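Local coordinates for protein carbohydrate binding module (Ruminococcus flavefaciens, PDB 4V1K) that probably binds plant cell-wall carbohydrate as a non-catalytic module of the cellulosomal family 9 glycoside hydrolase Cel9A, at residues A[54-59]-A[116-121]; A[33-38]-A[127-132]; A[64-69]-A[99-104]; A[27-32]-A[107-112]. One frame throughout, in Å; residues are numbered along the deposited sequence. Where two conformers were deposited one is given.

From the N terminus, 27-32 is met first, and it pairs with 107-112 (contact 4), joining strands 25-29 and 109-114 of one sheet. Next comes 33-38, which meets 127-132 to close contact 2, the longest loop of the four, laying a connection against strand 121-131 of the other sheet. Residues 54-59 then pair with 116-121 (contact 1), and 64-69 meets 99-104 (contact 3), two loops bridged near the surface. Contact 3 is nested inside all the others, and contact 1 lies within contact 2, whereas contact 4 crosses both 1 and 2. Contacts 2, 3 and 4 touch one another; contact 1 lies across the chain's centre, reaching contact 4 through Tyr57 and Phe112.

Contact 1: A[54-59]-A[116-121]; sequences IGKYVG and WIDCDE
Tyr57 and Trp116 sit on adjoining strands and send their rings to opposite faces of the sheet, the buried phenol on the side of Ile117, the exposed indole on that of Val58. Gly59 N lies above one face of the Tyr57 ring, nearer margin than centre; the Phe112 ring meets it with planes nearly aligned, and the phenol OH bonds to Gly113 O. At the Trp116 edge, NE1 donates within the ring plane to Asp118 OD1 (3.0 Å). The indole also touches a bound 2-hydroxy butane-1,4-diol.

Asp118 OD2 accepts from Lys56 N (2.9 Å, 165°), from above the carboxylate plane, so two donors fix the rotation of this group. The pairing is antiparallel: Val58 and Trp116 form a hydrogen-bonded pair, Val58 N reaching Trp116 O at 3.0 Å and 170°, and Tyr57 with Ile117 is the adjacent non-hydrogen-bonded pair. Beyond it Asp118 N still donates to Lys56 O (2.9 Å), but the carboxylate, not a main-chain carbonyl, answers Lys56 N. Cys119 N bonds to Ile54 O (3.1 Å). With CG1 anti to the backbone N (chi1 -173°), Ile117 carries CD1 to Ile54 CG2 (4.0 Å); both isoleucines rest on Ile48 of the other sheet.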
loop_
_atom_site.group_PDB
_atom_site.type_symbol
_atom_site.label_atom_id
_atom_site.label_comp_id
_atom_site.label_asym_id
_atom_site.label_seq_id
_atom_site.Cartn_x
_atom_site.Cartn_y
_atom_site.Cartn_z
ATOM N N ILE A 54 14.195 9.343 7.403
ATOM C CA ILE A 54 12.818 8.959 7.646
ATOM C C ILE A 54 12.593 8.295 8.993
ATOM O O ILE A 54 11.630 8.619 9.671
ATOM C CB ILE A 54 12.309 8.068 6.487
ATOM C CG1 ILE A 54 12.124 8.954 5.250
ATOM C CG2 ILE A 54 11.001 7.365 6.851
ATOM C CD1 ILE A 54 11.988 8.210 3.962
ATOM N N GLY A 55 13.465 7.368 9.370
ATOM C CA GLY A 55 13.279 6.605 10.595
ATOM C C GLY A 55 12.225 5.527 10.479
ATOM O O GLY A 55 12.081 4.916 9.418
ATOM N N LYS A 56 11.523 5.263 11.584
ATOM C CA LYS A 56 10.568 4.165 11.631
ATOM C C LYS A 56 9.177 4.517 11.114
ATOM O O LYS A 56 8.600 5.568 11.446
ATOM C CB LYS A 56 10.441 3.589 13.041
ATOM C CG LYS A 56 11.408 2.436 13.254
ATOM C CD LYS A 56 11.180 1.723 14.576
ATOM C CE LYS A 56 11.767 2.464 15.746
ATOM N NZ LYS A 56 13.256 2.490 15.728
ATOM N N TYR A 57 8.671 3.594 10.325
ATOM C CA TYR A 57 7.266 3.495 9.910
ATOM C C TYR A 57 6.630 2.316 10.641
ATOM O O TYR A 57 7.244 1.263 10.742
ATOM C CB TYR A 57 7.193 3.231 8.388
ATOM C CG TYR A 57 5.908 2.586 7.878
ATOM C CD1 TYR A 57 4.797 3.360 7.516
ATOM C CD2 TYR A 57 5.797 1.204 7.758
ATOM C CE1 TYR A 57 3.629 2.766 7.066
ATOM C CE2 TYR A 57 4.623 0.592 7.324
ATOM C CZ TYR A 57 3.550 1.367 6.956
ATOM O OH TYR A 57 2.416 0.714 6.501
ATOM N N VAL A 58 5.386 2.489 11.081
ATOM C CA VAL A 58 4.561 1.403 11.587
ATOM C C VAL A 58 3.218 1.530 10.895
ATOM O O VAL A 58 2.616 2.607 10.867
ATOM C CB VAL A 58 4.348 1.474 13.099
ATOM C CG1 VAL A 58 3.509 0.293 13.585
ATOM C CG2 VAL A 58 5.671 1.528 13.845
ATOM N N GLY A 59 2.726 0.430 10.332
ATOM C CA GLY A 59 1.428 0.467 9.645
ATOM C C GLY A 59 1.005 -0.889 9.130
ATOM O O GLY A 59 1.552 -1.894 9.512
ATOM N N TRP A 116 2.118 5.286 12.349
ATOM C CA TRP A 116 3.158 6.184 12.870
ATOM C C TRP A 116 4.247 6.302 11.848
ATOM O O TRP A 116 4.541 5.335 11.161
ATOM C CB TRP A 116 3.778 5.628 14.136
ATOM C CG TRP A 116 4.814 6.517 14.768
ATOM C CD1 TRP A 116 6.184 6.384 14.688
ATOM C CD2 TRP A 116 4.569 7.670 15.584
ATOM N NE1 TRP A 116 6.790 7.392 15.405
ATOM C CE2 TRP A 116 5.813 8.197 15.950
ATOM C CE3 TRP A 116 3.412 8.326 16.003
ATOM C CZ2 TRP A 116 5.927 9.320 16.766
ATOM C CZ3 TRP A 116 3.535 9.460 16.803
ATOM C CH2 TRP A 116 4.784 9.938 17.176
ATOM N N ILE A 117 4.849 7.476 11.733
ATOM C CA ILE A 117 6.107 7.593 11.002
ATOM C C ILE A 117 6.917 8.686 11.708
ATOM O O ILE A 117 6.363 9.727 12.082
ATOM C CB ILE A 117 5.872 7.845 9.474
ATOM C CG1 ILE A 117 7.194 7.785 8.693
ATOM C CG2 ILE A 117 5.113 9.140 9.240
ATOM C CD1 ILE A 117 7.036 7.596 7.199
ATOM N N ASP A 118 8.222 8.451 11.903
ATOM C CA ASP A 118 9.062 9.364 12.685
ATOM C C ASP A 118 9.184 10.719 11.959
ATOM O O ASP A 118 8.946 11.751 12.536
ATOM C CB ASP A 118 10.439 8.762 12.903
ATOM C CG ASP A 118 10.509 7.737 14.049
ATOM O OD1 ASP A 118 9.708 7.794 15.016
ATOM O OD2 ASP A 118 11.415 6.858 13.983
ATOM N N CYS A 119 9.512 10.708 10.681
ATOM C CA CYS A 119 9.565 11.935 9.885
ATOM C C CYS A 119 8.130 12.291 9.465
ATOM O O CYS A 119 7.477 11.524 8.746
ATOM C CB CYS A 119 10.444 11.711 8.663
ATOM S SG CYS A 119 10.530 13.117 7.546
ATOM N N ASP A 120 7.644 13.448 9.829
ATOM C CA ASP A 120 6.186 13.702 9.698
ATOM C C ASP A 120 5.696 13.889 8.254
ATOM O O ASP A 120 4.571 13.501 7.891
ATOM C CB ASP A 120 5.803 14.923 10.529
ATOM C CG ASP A 120 4.339 14.987 10.849
ATOM O OD1 ASP A 120 3.832 13.990 11.412
ATOM O OD2 ASP A 120 3.693 16.043 10.594
ATOM N N GLU A 121 6.547 14.496 7.456
ATOM C CA GLU A 121 6.245 14.875 6.093
ATOM C C GLU A 121 7.030 14.005 5.131
ATOM O O GLU A 121 8.265 13.909 5.202
ATOM C CB GLU A 121 6.542 16.361 5.863
ATOM C CG GLU A 121 5.572 17.249 6.636
ATOM C CD GLU A 121 5.754 18.743 6.450
ATOM O OE1 GLU A 121 6.227 19.223 5.403
ATOM O OE2 GLU A 121 5.367 19.461 7.398
#

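Contact 2: A[33-38]-A[127-132]; sequences FGISSS and VVLKLE
Phe33 and Leu129 form the tight end of this contact. Leu129 CD1 lies over one face of the phenyl ring, 3.8 Å from the centroid of the Phe33 ring and 17° off its normal, a CH-pi arrangement, while Leu129 CG comes to 3.6 Å from Phe33 CE2. The ring edge is used as well: Val127 CG1 lies in the ring plane, 3.8 Å from Phe33 CZ, and Val127 O sits near that plane, 3.5 Å from Phe33 CE2. Because CG is anti to the carbonyl carbon (chi1 -67°), the ring of Phe33 drops onto the strand, roughly perpendicular to Val127 and Leu129.

Farther along, the fit is sparser. Ile35 touches through a single methyl, CD1, which stands 3.9 Å from Leu131 CD2 and 4.1 Å from Leu129 CD1; the Ile35 and Leu131 chains run antiparallel where they pass and meet at their end methyls. Beyond this, Ser36, Ser37 and Ser38 make no contact with the strand, and the last two are exposed; the Ser36 OG and Ser38 OG hydroxyls pair with each other (3.0 Å).

Phe33 also rests on Ile8 of strand 5-15, and Ile35 on Ile41. Such packing is that of a beta-sandwich, in which a loop passing from one sheet to the other covers the inward-facing residues of strand 121-131.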
loop_
_atom_site.group_PDB
_atom_site.type_symbol
_atom_site.label_atom_id
_atom_site.label_comp_id
_atom_site.label_asym_id
_atom_site.label_seq_id
_atom_site.Cartn_x
_atom_site.Cartn_y
_atom_site.Cartn_z
ATOM N N PHE A 33 -3.570 1.146 -12.081
ATOM C CA PHE A 33 -2.406 0.328 -12.456
ATOM C C PHE A 33 -2.552 -0.346 -13.822
ATOM O O PHE A 33 -1.555 -0.638 -14.465
ATOM C CB PHE A 33 -2.171 -0.783 -11.433
ATOM C CG PHE A 33 -1.745 -0.298 -10.068
ATOM C CD1 PHE A 33 -2.696 0.133 -9.135
ATOM C CD2 PHE A 33 -0.405 -0.287 -9.702
ATOM C CE1 PHE A 33 -2.314 0.588 -7.882
ATOM C CE2 PHE A 33 -0.022 0.125 -8.438
ATOM C CZ PHE A 33 -0.964 0.576 -7.531
ATOM N N GLY A 34 -3.780 -0.655 -14.234
ATOM C CA GLY A 34 -4.020 -1.368 -15.489
ATOM C C GLY A 34 -3.965 -2.887 -15.382
ATOM O O GLY A 34 -3.865 -3.567 -16.397
ATOM N N ILE A 35 -4.018 -3.384 -14.146
ATOM C CA ILE A 35 -4.005 -4.813 -13.818
ATOM C C ILE A 35 -5.236 -5.565 -14.327
ATOM O O ILE A 35 -6.361 -5.056 -14.236
ATOM C CB ILE A 35 -3.777 -5.039 -12.285
ATOM C CG1 ILE A 35 -3.618 -6.517 -11.945
ATOM C CG2 ILE A 35 -4.879 -4.432 -11.439
ATOM C CD1 ILE A 35 -3.047 -6.758 -10.566
ATOM N N SER A 36 -5.012 -6.769 -14.860
ATOM C CA SER A 36 -6.086 -7.666 -15.278
ATOM C C SER A 36 -6.555 -8.541 -14.102
ATOM O O SER A 36 -5.781 -8.884 -13.200
ATOM C CB SER A 36 -5.582 -8.602 -16.408
ATOM O OG SER A 36 -6.467 -9.693 -16.644
ATOM N N SER A 37 -7.809 -8.943 -14.132
ATOM C CA SER A 37 -8.342 -9.810 -13.085
ATOM C C SER A 37 -7.777 -11.245 -13.184
ATOM O O SER A 37 -7.954 -12.031 -12.278
ATOM C CB SER A 37 -9.868 -9.803 -13.125
ATOM O OG SER A 37 -10.349 -10.341 -14.337
ATOM N N SER A 38 -7.070 -11.574 -14.262
ATOM C CA SER A 38 -6.372 -12.886 -14.359
ATOM C C SER A 38 -5.098 -12.954 -13.511
ATOM O O SER A 38 -4.587 -14.029 -13.242
ATOM C CB SER A 38 -6.010 -13.204 -15.812
ATOM O OG SER A 38 -5.035 -12.309 -16.317
ATOM N N VAL A 127 4.012 3.327 -6.165
ATOM C CA VAL A 127 3.425 2.113 -5.615
ATOM C C VAL A 127 3.588 1.044 -6.706
ATOM O O VAL A 127 3.271 1.291 -7.875
ATOM C CB VAL A 127 1.950 2.283 -5.199
ATOM C CG1 VAL A 127 1.437 0.978 -4.587
ATOM C CG2 VAL A 127 1.779 3.464 -4.242
ATOM N N VAL A 128 4.107 -0.122 -6.311
ATOM C CA VAL A 128 4.440 -1.221 -7.213
ATOM C C VAL A 128 3.694 -2.488 -6.818
ATOM O O VAL A 128 3.703 -2.865 -5.653
ATOM C CB VAL A 128 5.962 -1.504 -7.222
ATOM C CG1 VAL A 128 6.317 -2.572 -8.242
ATOM C CG2 VAL A 128 6.732 -0.236 -7.567
ATOM N N LEU A 129 3.032 -3.106 -7.794
ATOM C CA LEU A 129 2.440 -4.430 -7.626
ATOM C C LEU A 129 3.332 -5.445 -8.321
ATOM O O LEU A 129 3.665 -5.286 -9.515
ATOM C CB LEU A 129 1.027 -4.464 -8.214
ATOM C CG LEU A 129 0.024 -3.407 -7.776
ATOM C CD1 LEU A 129 -1.325 -3.626 -8.496
ATOM C CD2 LEU A 129 -0.177 -3.420 -6.273
ATOM N N LYS A 130 3.771 -6.454 -7.586
ATOM C CA LYS A 130 4.485 -7.608 -8.166
ATOM C C LYS A 130 3.510 -8.784 -8.288
ATOM O O LYS A 130 2.711 -9.024 -7.395
ATOM C CB LYS A 130 5.666 -7.999 -7.268
ATOM C CG LYS A 130 6.712 -6.893 -7.057
ATOM C CD LYS A 130 7.934 -7.414 -6.301
ATOM C CE LYS A 130 9.031 -6.360 -6.205
ATOM N NZ LYS A 130 10.331 -6.912 -5.718
ATOM N N LEU A 131 3.581 -9.513 -9.400
ATOM C CA LEU A 131 2.641 -10.573 -9.700
ATOM C C LEU A 131 3.274 -11.956 -9.710
ATOM O O LEU A 131 4.475 -12.083 -9.931
ATOM C CB LEU A 131 2.068 -10.336 -11.101
ATOM C CG LEU A 131 1.562 -8.940 -11.398
ATOM C CD1 LEU A 131 1.079 -8.835 -12.828
ATOM C CD2 LEU A 131 0.460 -8.556 -10.431
ATOM N N GLU A 132 2.402 -12.954 -9.591
ATOM C CA GLU A 132 2.725 -14.372 -9.560
ATOM C C GLU A 132 2.534 -14.862 -10.974
ATOM O O GLU A 132 3.467 -14.897 -11.770
ATOM C CB GLU A 132 1.666 -15.058 -8.693
ATOM C CG GLU A 132 2.082 -16.317 -7.956
ATOM C CD GLU A 132 0.882 -17.165 -7.581
ATOM O OE1 GLU A 132 0.127 -16.781 -6.655
ATOM O OE2 GLU A 132 0.698 -18.213 -8.232
#

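Contact 3: A[64-69]-A[99-104]; sequences STTDSA and SSIIQT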
loop_
_atom_site.group_PDB
_atom_site.type_symbol
_atom_site.label_atom_id
_atom_site.label_comp_id
_atom_site.label_asym_id
_atom_site.label_seq_id
_atom_site.Cartn_x
_atom_site.Cartn_y
_atom_site.Cartn_z
ATOM N N SER A 64 -9.581 -4.138 -0.938
ATOM C CA SER A 64 -10.860 -4.664 -1.381
ATOM C C SER A 64 -10.717 -6.163 -1.743
ATOM O O SER A 64 -9.712 -6.559 -2.321
ATOM C CB SER A 64 -11.368 -3.913 -2.624
ATOM O OG SER A 64 -11.550 -2.530 -2.341
ATOM N N THR A 65 -11.746 -6.961 -1.424
ATOM C CA THR A 65 -11.811 -8.356 -1.806
ATOM C C THR A 65 -13.184 -8.695 -2.366
ATOM O O THR A 65 -14.153 -7.927 -2.193
ATOM C CB THR A 65 -11.516 -9.337 -0.638
ATOM O OG1 THR A 65 -12.667 -9.370 0.206
ATOM C CG2 THR A 65 -10.275 -8.968 0.119
ATOM N N THR A 66 -13.290 -9.899 -2.925
ATOM C CA THR A 66 -14.567 -10.418 -3.435
ATOM C C THR A 66 -15.328 -11.219 -2.357
ATOM O O THR A 66 -16.384 -11.787 -2.670
ATOM C CB THR A 66 -14.297 -11.321 -4.649
ATOM O OG1 THR A 66 -13.427 -12.372 -4.269
ATOM C CG2 THR A 66 -13.629 -10.527 -5.768
ATOM N N ASP A 67 -14.816 -11.261 -1.112
ATOM C CA ASP A 67 -15.531 -12.105 -0.113
ATOM C C ASP A 67 -16.443 -11.362 0.790
ATOM O O ASP A 67 -16.113 -10.687 1.788
ATOM C CB ASP A 67 -14.686 -12.968 0.746
ATOM C CG ASP A 67 -15.518 -14.039 1.490
ATOM O OD1 ASP A 67 -16.820 -14.245 1.341
ATOM O OD2 ASP A 67 -14.783 -14.691 2.250
ATOM N N SER A 68 -17.697 -11.497 0.396
ATOM C CA SER A 68 -18.762 -10.852 1.158
ATOM C C SER A 68 -18.865 -11.268 2.642
ATOM O O SER A 68 -19.267 -10.454 3.487
ATOM C CB SER A 68 -20.097 -11.084 0.481
ATOM O OG SER A 68 -20.414 -12.479 0.461
ATOM N N ALA A 69 -18.526 -12.510 2.976
ATOM C CA ALA A 69 -18.608 -12.961 4.373
ATOM C C ALA A 69 -17.688 -12.194 5.298
ATOM O O ALA A 69 -17.961 -12.107 6.509
ATOM C CB ALA A 69 -18.313 -14.457 4.481
ATOM N N SER A 99 -4.400 -12.876 -1.587
ATOM C CA SER A 99 -4.143 -12.666 -3.016
ATOM C C SER A 99 -5.202 -13.361 -3.892
ATOM O O SER A 99 -5.576 -12.840 -4.950
ATOM C CB SER A 99 -2.717 -13.078 -3.403
ATOM O OG SER A 99 -2.506 -14.451 -3.215
ATOM N N SER A 100 -5.726 -14.506 -3.436
ATOM C CA SER A 100 -6.698 -15.227 -4.243
ATOM C C SER A 100 -8.067 -14.527 -4.358
ATOM O O SER A 100 -8.834 -14.864 -5.258
ATOM C CB SER A 100 -6.845 -16.662 -3.740
ATOM O OG SER A 100 -7.601 -16.644 -2.582
ATOM N N ILE A 101 -8.349 -13.547 -3.485
ATOM C CA ILE A 101 -9.655 -12.879 -3.463
ATOM C C ILE A 101 -9.568 -11.353 -3.587
ATOM O O ILE A 101 -10.597 -10.670 -3.469
ATOM C CB ILE A 101 -10.494 -13.259 -2.220
ATOM C CG1 ILE A 101 -9.738 -12.926 -0.945
ATOM C CG2 ILE A 101 -10.934 -14.724 -2.298
ATOM C CD1 ILE A 101 -10.550 -13.012 0.327
ATOM N N ILE A 102 -8.395 -10.813 -3.906
ATOM C CA ILE A 102 -8.324 -9.354 -4.173
ATOM C C ILE A 102 -9.308 -8.954 -5.292
ATOM O O ILE A 102 -9.361 -9.616 -6.374
ATOM C CB ILE A 102 -6.882 -8.879 -4.478
ATOM C CG1 ILE A 102 -6.050 -8.921 -3.186
ATOM C CG2 ILE A 102 -6.846 -7.478 -5.087
ATOM C CD1 ILE A 102 -4.565 -8.632 -3.336
ATOM N N GLN A 103 -10.013 -7.838 -5.040
ATOM C CA GLN A 103 -10.956 -7.300 -6.008
ATOM C C GLN A 103 -10.318 -6.101 -6.702
ATOM O O GLN A 103 -10.201 -5.019 -6.134
ATOM C CB GLN A 103 -12.274 -6.887 -5.323
ATOM C CG GLN A 103 -13.252 -6.181 -6.258
ATOM C CD GLN A 103 -13.692 -7.053 -7.415
ATOM O OE1 GLN A 103 -12.923 -7.286 -8.342
ATOM N NE2 GLN A 103 -14.967 -7.498 -7.397
ATOM N N THR A 104 -9.862 -6.310 -7.939
ATOM C CA THR A 104 -9.304 -5.215 -8.745
ATOM C C THR A 104 -10.336 -4.447 -9.569
ATOM O O THR A 104 -10.033 -3.358 -10.113
ATOM C CB THR A 104 -8.215 -5.725 -9.722
ATOM O OG1 THR A 104 -8.762 -6.677 -10.640
ATOM C CG2 THR A 104 -7.067 -6.347 -8.962
#
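The side chains of Thr65 and Ile101 run alongside each other in the same direction, Thr65 CB 3.9 Å from Ile101 CD1, with the methyl CG2 of Thr65 next to the same isoleucine branch. The Thr66 side chain instead runs across that of Gln103: the Thr66 CG2 methyl meets the amide end of the glutamine, 3.7 Å from Gln103 NE2. The bend of the Gln103 chain at chi2 (62°) turns that amide back beside its own chain, where OE1 accepts from Gln105 N. Between these two pairs Thr66 and Ile101 approach at a slant.

Two backbone bonds flank a single bridge between Thr65 and Ile102. Gln103 N points almost straight at Ser64 O (3.0 Å, 175°), though it arrives well above that carbonyl's plane, whereas Thr66 N meets Ile101 O at 2.9 Å, nearly in line with its C=O bond. The Ile101 oxygen also receives a CA-H contact from Thr65 CA at 3.1 Å.

The Thr65 hydroxyl works within its own loop, accepting from Asp67 N (3.2 Å) in an ST turn. Replacing Thr65 by an alanine would probably leave Asp67 N without this acceptor and thin the cover that the CG2 methyl gives the Ile101 branch.

Ser64 OG, on the inner end, bonds to Glu109 N and so ties the bridge to strand 109-114. Main-chain polarity thus sets the alignment of these loops and methyl groups fill in around it, at some likely cost, since Gln103 O is buried without a polar partner.

Contact 4: A[27-32]-A[107-112]; sequences GFSYKD and GGEIKF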
loop_
_atom_site.group_PDB
_atom_site.type_symbol
_atom_site.label_atom_id
_atom_site.label_comp_id
_atom_site.label_asym_id
_atom_site.label_seq_id
_atom_site.Cartn_x
_atom_site.Cartn_y
_atom_site.Cartn_z
ATOM N N GLY A 27 -5.611 5.504 -0.014
ATOM C CA GLY A 27 -6.107 4.593 -1.022
ATOM C C GLY A 27 -5.638 4.868 -2.448
ATOM O O GLY A 27 -5.506 6.032 -2.840
ATOM N N PHE A 28 -5.428 3.774 -3.202
ATOM C CA PHE A 28 -5.135 3.809 -4.636
ATOM C C PHE A 28 -6.011 2.803 -5.360
ATOM O O PHE A 28 -6.074 1.628 -4.986
ATOM C CB PHE A 28 -3.663 3.537 -4.910
ATOM C CG PHE A 28 -2.745 4.447 -4.169
ATOM C CD1 PHE A 28 -2.430 5.703 -4.702
ATOM C CD2 PHE A 28 -2.220 4.078 -2.936
ATOM C CE1 PHE A 28 -1.600 6.565 -4.018
ATOM C CE2 PHE A 28 -1.397 4.956 -2.254
ATOM C CZ PHE A 28 -1.097 6.186 -2.798
ATOM N N SER A 29 -6.745 3.280 -6.363
ATOM C CA SER A 29 -7.631 2.423 -7.131
ATOM C C SER A 29 -6.816 1.452 -8.004
ATOM O O SER A 29 -5.887 1.865 -8.711
ATOM C CB SER A 29 -8.582 3.261 -8.032
ATOM O OG SER A 29 -9.382 4.191 -7.291
ATOM N N TYR A 30 -7.173 0.164 -7.982
ATOM C CA TYR A 30 -6.470 -0.804 -8.825
ATOM C C TYR A 30 -6.552 -0.445 -10.327
ATOM O O TYR A 30 -5.607 -0.725 -11.073
ATOM C CB TYR A 30 -6.976 -2.213 -8.596
ATOM C CG TYR A 30 -6.475 -2.836 -7.297
ATOM C CD1 TYR A 30 -5.090 -3.108 -7.091
ATOM C CD2 TYR A 30 -7.373 -3.213 -6.301
ATOM C CE1 TYR A 30 -4.632 -3.702 -5.911
ATOM C CE2 TYR A 30 -6.923 -3.824 -5.136
ATOM C CZ TYR A 30 -5.566 -4.071 -4.935
ATOM O OH TYR A 30 -5.115 -4.701 -3.770
ATOM N N LYS A 31 -7.646 0.181 -10.753
ATOM C CA LYS A 31 -7.775 0.547 -12.147
ATOM C C LYS A 31 -6.651 1.504 -12.622
ATOM O O LYS A 31 -6.310 1.528 -13.828
ATOM C CB LYS A 31 -9.167 1.123 -12.442
ATOM C CG LYS A 31 -9.458 2.452 -11.801
ATOM C CD LYS A 31 -10.758 3.044 -12.323
ATOM C CE LYS A 31 -11.341 4.066 -11.343
ATOM N NZ LYS A 31 -12.727 4.469 -11.742
ATOM N N ASP A 32 -6.039 2.248 -11.686
ATOM C CA ASP A 32 -4.951 3.159 -12.036
ATOM C C ASP A 32 -3.694 2.412 -12.492
ATOM O O ASP A 32 -2.855 2.993 -13.225
ATOM C CB ASP A 32 -4.568 4.078 -10.884
ATOM C CG ASP A 32 -5.658 5.139 -10.536
ATOM O OD1 ASP A 32 -6.744 5.168 -11.112
ATOM O OD2 ASP A 32 -5.379 5.966 -9.644
ATOM N N GLY A 107 -14.023 -0.517 -8.838
ATOM C CA GLY A 107 -13.493 0.514 -7.944
ATOM C C GLY A 107 -12.644 -0.022 -6.781
ATOM O O GLY A 107 -12.317 0.744 -5.861
ATOM N N GLY A 108 -12.314 -1.331 -6.775
ATOM C CA GLY A 108 -11.472 -1.877 -5.729
ATOM C C GLY A 108 -10.186 -1.080 -5.536
ATOM O O GLY A 108 -9.605 -0.570 -6.515
ATOM N N GLU A 109 -9.711 -1.054 -4.291
ATOM C CA GLU A 109 -8.534 -0.293 -3.890
ATOM C C GLU A 109 -7.537 -1.113 -3.053
ATOM O O GLU A 109 -7.939 -1.993 -2.270
ATOM C CB GLU A 109 -8.931 0.930 -3.025
ATOM C CG GLU A 109 -9.749 1.979 -3.759
ATOM C CD GLU A 109 -10.069 3.215 -2.962
ATOM O OE1 GLU A 109 -9.492 3.419 -1.870
ATOM O OE2 GLU A 109 -10.877 4.033 -3.477
ATOM N N ILE A 110 -6.261 -0.709 -3.151
ATOM C CA ILE A 110 -5.235 -1.031 -2.190
ATOM C C ILE A 110 -5.068 0.173 -1.270
ATOM O O ILE A 110 -5.041 1.332 -1.733
ATOM C CB ILE A 110 -3.895 -1.448 -2.898
ATOM C CG1 ILE A 110 -2.821 -1.859 -1.890
ATOM C CG2 ILE A 110 -3.336 -0.328 -3.789
ATOM C CD1 ILE A 110 -3.084 -3.162 -1.201
ATOM N N LYS A 111 -4.978 -0.090 0.032
ATOM C CA LYS A 111 -4.891 0.968 1.068
ATOM C C LYS A 111 -3.599 0.821 1.894
ATOM O O LYS A 111 -3.282 -0.267 2.388
ATOM C CB LYS A 111 -6.139 0.944 1.962
ATOM C CG LYS A 111 -7.434 1.185 1.190
ATOM C CD LYS A 111 -8.319 2.221 1.828
ATOM C CE LYS A 111 -9.631 2.329 1.099
ATOM N NZ LYS A 111 -10.039 3.754 1.012
ATOM N N PHE A 112 -2.861 1.923 1.993
ATOM C CA PHE A 112 -1.573 2.022 2.705
ATOM C C PHE A 112 -1.831 2.747 4.015
ATOM O O PHE A 112 -2.095 3.962 4.040
ATOM C CB PHE A 112 -0.581 2.784 1.815
ATOM C CG PHE A 112 0.725 3.150 2.475
ATOM C CD1 PHE A 112 1.565 2.174 2.982
ATOM C CD2 PHE A 112 1.146 4.476 2.505
ATOM C CE1 PHE A 112 2.796 2.521 3.536
ATOM C CE2 PHE A 112 2.356 4.825 3.071
ATOM C CZ PHE A 112 3.171 3.844 3.576
HETATM O O HOH W 1 -11.800 3.386 -6.063
HETATM O O HOH W 2 -10.147 0.267 -9.146
#
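Tyr30 N and Gly108 O are joined by a hydrogen bond of 2.9 Å at 168°, matched by Phe28 N to Ile110 O (2.9 Å, 163°). Ile110 N returns a bond to Phe28 O, making Phe28 and Ile110 an antiparallel hydrogen-bonded pair between two non-hydrogen-bonded ones, Gly27 with Lys111 and Ser29 with Glu109. Water 1 links Ser29 OG, Gly107 O and Glu109 OE2. Glu109 OE1, salt-bridged to Lys111 NZ (3.0 Å), lies 3.7 Å from Gly27 CA, where a side chain would collide.

On the face that carries Ile110, the Tyr30 ring, with CG anti to the carbonyl carbon (chi1 -76°), swings back over strand 109-114: Ile110 N is 3.7 Å above its plane, and Ile110 CB is 3.7 Å from Tyr30 CZ, the tyrosine lying crosswise to the isoleucine. The hydroxyl continues to Thr63 OG1. An alanine at Tyr30 would probably leave Thr63 OG1 without this mate and open a gap beside Ile110. Phe28 CB packs on Ile110 CG2 at 4.0 Å.

Strand 109-114 runs between 25-29 and 55-64, Glu109 pairing through its backbone with Ser64; Phe28 reaches Val127, and Tyr30 Leu129, on strand 121-131 of the facing sheet.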